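Ribosomal-protein-alanine acetyltransferase (PDB 3DNS) probably acetylates the N-terminus of a ribosomal protein, the present chain being the N-terminal domain of a longer GNAT-family enzyme. Local coordinates at residues Phe49-Tyr54 and Ile86-Glu91. Residues are numbered along the deposited sequence; the frame is centred on the assembly and turned at random.
Sequences FRMKIY and IIVDEE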
loop_
_atom_site.group_PDB
_atom_site.type_symbol
_atom_site.label_atom_id
_atom_site.label_comp_id
_atom_site.label_asym_id
_atom_site.label_seq_id
_atom_site.Cartn_x
_atom_site.Cartn_y
_atom_site.Cartn_z
ATOM N N PHE A 49 -18.758 1.890 -7.335
ATOM C CA PHE A 49 -17.553 1.125 -6.980
ATOM C C PHE A 49 -17.029 1.404 -5.592
ATOM O O PHE A 49 -17.339 2.443 -4.974
ATOM C CB PHE A 49 -16.438 1.320 -7.977
ATOM C CG PHE A 49 -15.950 2.729 -8.131
ATOM C CD1 PHE A 49 -14.881 3.176 -7.419
ATOM C CD2 PHE A 49 -16.515 3.578 -9.067
ATOM C CE1 PHE A 49 -14.379 4.459 -7.619
ATOM C CE2 PHE A 49 -16.015 4.857 -9.261
ATOM C CZ PHE A 49 -14.943 5.284 -8.509
ATOM N N ARG A 50 -16.237 0.445 -5.110
ATOM C CA ARG A 50 -15.525 0.549 -3.837
ATOM C C ARG A 50 -14.052 0.879 -4.104
ATOM O O ARG A 50 -13.414 0.200 -4.918
ATOM C CB ARG A 50 -15.625 -0.748 -3.040
ATOM C CG ARG A 50 -14.855 -0.689 -1.729
ATOM C CD ARG A 50 -15.195 -1.865 -0.836
ATOM N NE ARG A 50 -16.481 -1.697 -0.127
ATOM C CZ ARG A 50 -17.587 -2.362 -0.434
ATOM N NH1 ARG A 50 -17.603 -3.194 -1.460
ATOM N NH2 ARG A 50 -18.686 -2.193 0.262
HETATM N N MSE A 51 -13.535 1.935 -3.467
HETATM C CA MSE A 51 -12.131 2.288 -3.647
HETATM C C MSE A 51 -11.373 2.043 -2.358
HETATM O O MSE A 51 -11.697 2.594 -1.347
HETATM C CB MSE A 51 -11.954 3.716 -4.060
HETATM C CG MSE A 51 -10.487 4.076 -4.319
HETATM SE SE MSE A 51 -10.279 5.918 -5.106
HETATM C CE MSE A 51 -10.710 6.908 -3.495
ATOM N N LYS A 52 -10.446 1.116 -2.395
ATOM C CA LYS A 52 -9.623 0.788 -1.248
ATOM C C LYS A 52 -8.323 1.544 -1.453
ATOM O O LYS A 52 -7.785 1.588 -2.565
ATOM C CB LYS A 52 -9.372 -0.716 -1.170
ATOM C CG LYS A 52 -10.649 -1.494 -0.822
ATOM C CD LYS A 52 -10.330 -2.944 -0.497
ATOM C CE LYS A 52 -11.567 -3.706 -0.107
ATOM N NZ LYS A 52 -12.216 -2.958 1.026
ATOM N N ILE A 53 -7.867 2.204 -0.401
ATOM C CA ILE A 53 -6.594 2.927 -0.419
ATOM C C ILE A 53 -5.824 2.422 0.739
ATOM O O ILE A 53 -6.378 2.340 1.827
ATOM C CB ILE A 53 -6.738 4.471 -0.260
ATOM C CG1 ILE A 53 -7.595 5.063 -1.383
ATOM C CG2 ILE A 53 -5.391 5.103 -0.299
ATOM C CD1 ILE A 53 -6.923 4.955 -2.824
ATOM N N TYR A 54 -4.570 2.058 0.510
ATOM C CA TYR A 54 -3.743 1.512 1.573
ATOM C C TYR A 54 -3.559 2.606 2.628
ATOM O O TYR A 54 -3.527 3.816 2.320
ATOM C CB TYR A 54 -2.382 1.040 1.043
ATOM C CG TYR A 54 -2.359 -0.354 0.391
ATOM C CD1 TYR A 54 -3.071 -1.430 0.960
ATOM C CD2 TYR A 54 -1.582 -0.617 -0.746
ATOM C CE1 TYR A 54 -3.022 -2.681 0.425
ATOM C CE2 TYR A 54 -1.575 -1.901 -1.318
ATOM C CZ TYR A 54 -2.297 -2.909 -0.714
ATOM O OH TYR A 54 -2.324 -4.177 -1.197
ATOM N N ILE A 86 -19.340 6.082 -5.110
ATOM C CA ILE A 86 -18.047 5.619 -4.571
ATOM C C ILE A 86 -18.241 5.292 -3.072
ATOM O O ILE A 86 -18.765 6.087 -2.295
ATOM C CB ILE A 86 -16.948 6.627 -4.710
ATOM C CG1 ILE A 86 -16.940 7.197 -6.152
ATOM C CG2 ILE A 86 -15.613 5.924 -4.320
ATOM C CD1 ILE A 86 -15.738 8.218 -6.573
ATOM N N ILE A 87 -17.869 4.063 -2.732
ATOM C CA ILE A 87 -17.856 3.538 -1.378
ATOM C C ILE A 87 -16.405 3.513 -0.960
ATOM O O ILE A 87 -15.549 2.896 -1.629
ATOM C CB ILE A 87 -18.346 2.073 -1.370
ATOM C CG1 ILE A 87 -19.740 1.936 -2.001
ATOM C CG2 ILE A 87 -18.300 1.525 0.052
ATOM C CD1 ILE A 87 -20.226 0.545 -2.171
ATOM N N VAL A 88 -16.128 4.154 0.167
ATOM C CA VAL A 88 -14.780 4.224 0.752
ATOM C C VAL A 88 -14.849 4.094 2.264
ATOM O O VAL A 88 -15.804 4.548 2.915
ATOM C CB VAL A 88 -14.036 5.563 0.462
ATOM C CG1 VAL A 88 -13.629 5.661 -0.950
ATOM C CG2 VAL A 88 -14.873 6.770 0.830
ATOM N N ASP A 89 -13.849 3.435 2.807
ATOM C CA ASP A 89 -13.636 3.331 4.246
ATOM C C ASP A 89 -13.546 4.740 4.782
ATOM O O ASP A 89 -12.962 5.615 4.126
ATOM C CB ASP A 89 -12.339 2.525 4.474
ATOM C CG ASP A 89 -11.917 2.465 5.887
ATOM O OD1 ASP A 89 -12.258 3.389 6.639
ATOM O OD2 ASP A 89 -11.258 1.468 6.245
ATOM N N GLU A 90 -14.127 4.974 5.963
ATOM C CA GLU A 90 -14.159 6.297 6.489
ATOM C C GLU A 90 -12.759 6.801 6.875
ATOM O O GLU A 90 -12.577 8.004 7.026
ATOM C CB GLU A 90 -15.103 6.401 7.698
ATOM C CG GLU A 90 -16.584 6.437 7.330
ATOM C CD GLU A 90 -17.452 6.856 8.471
ATOM O OE1 GLU A 90 -16.931 7.288 9.520
ATOM O OE2 GLU A 90 -18.676 6.754 8.327
ATOM N N GLU A 91 -11.781 5.903 6.995
ATOM C CA GLU A 91 -10.380 6.331 7.170
ATOM C C GLU A 91 -9.781 7.109 6.034
ATOM O O GLU A 91 -8.826 7.824 6.245
ATOM C CB GLU A 91 -9.479 5.131 7.427
ATOM C CG GLU A 91 -9.732 4.579 8.804
ATOM C CD GLU A 91 -8.615 3.721 9.306
ATOM O OE1 GLU A 91 -7.827 3.196 8.475
ATOM O OE2 GLU A 91 -8.524 3.586 10.540
HETATM O O HOH W 1 -12.060 2.202 1.217
#
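F49 and I86 pair side by side in parallel strands, and the tight end of the contact is here. I87 N gives a nearly straight hydrogen bond to F49 O at 2.8 Å. M51 N reaches I87 O at 2.9 Å, so I87 is gripped through both its amide and its carbonyl. With chi1 at 61°, F49 CG sits between the backbone N and the carbonyl carbon, which turns CZ toward I86 CD1, 3.6 Å away. Both are large apolar groups, suited to the buried side facing helix 61-78; I86, I87 and V88 are beta-branched, as strands favour. Farther along, the selenomethionine M51 presents CB to V88 CG1 at 4.0 Å. On the opposite face the R50 chain runs past I87 O, and its guanidinium end lies against I87 CG2 and CD1, with CD1 above the plane near its rim. An arginine suits this partly exposed place, since its NE also forms a salt bridge with E121.

Beyond M51 the strands, already inclined by 31°, part company. A water takes over the bridging, donating to M51 O and accepting from D89 N, while D89 OD1 closes an Asx turn onto E91 N as that strand ends. Such splaying is characteristic of the GNAT fold; in relatives acetyl-CoA binds between the parted strands, and probably here too. The pair forms the two strands of a beta-alpha-beta unit: its helix 61-78 packs on F49 and I86, with strands 31-41 and 117-127 flanking.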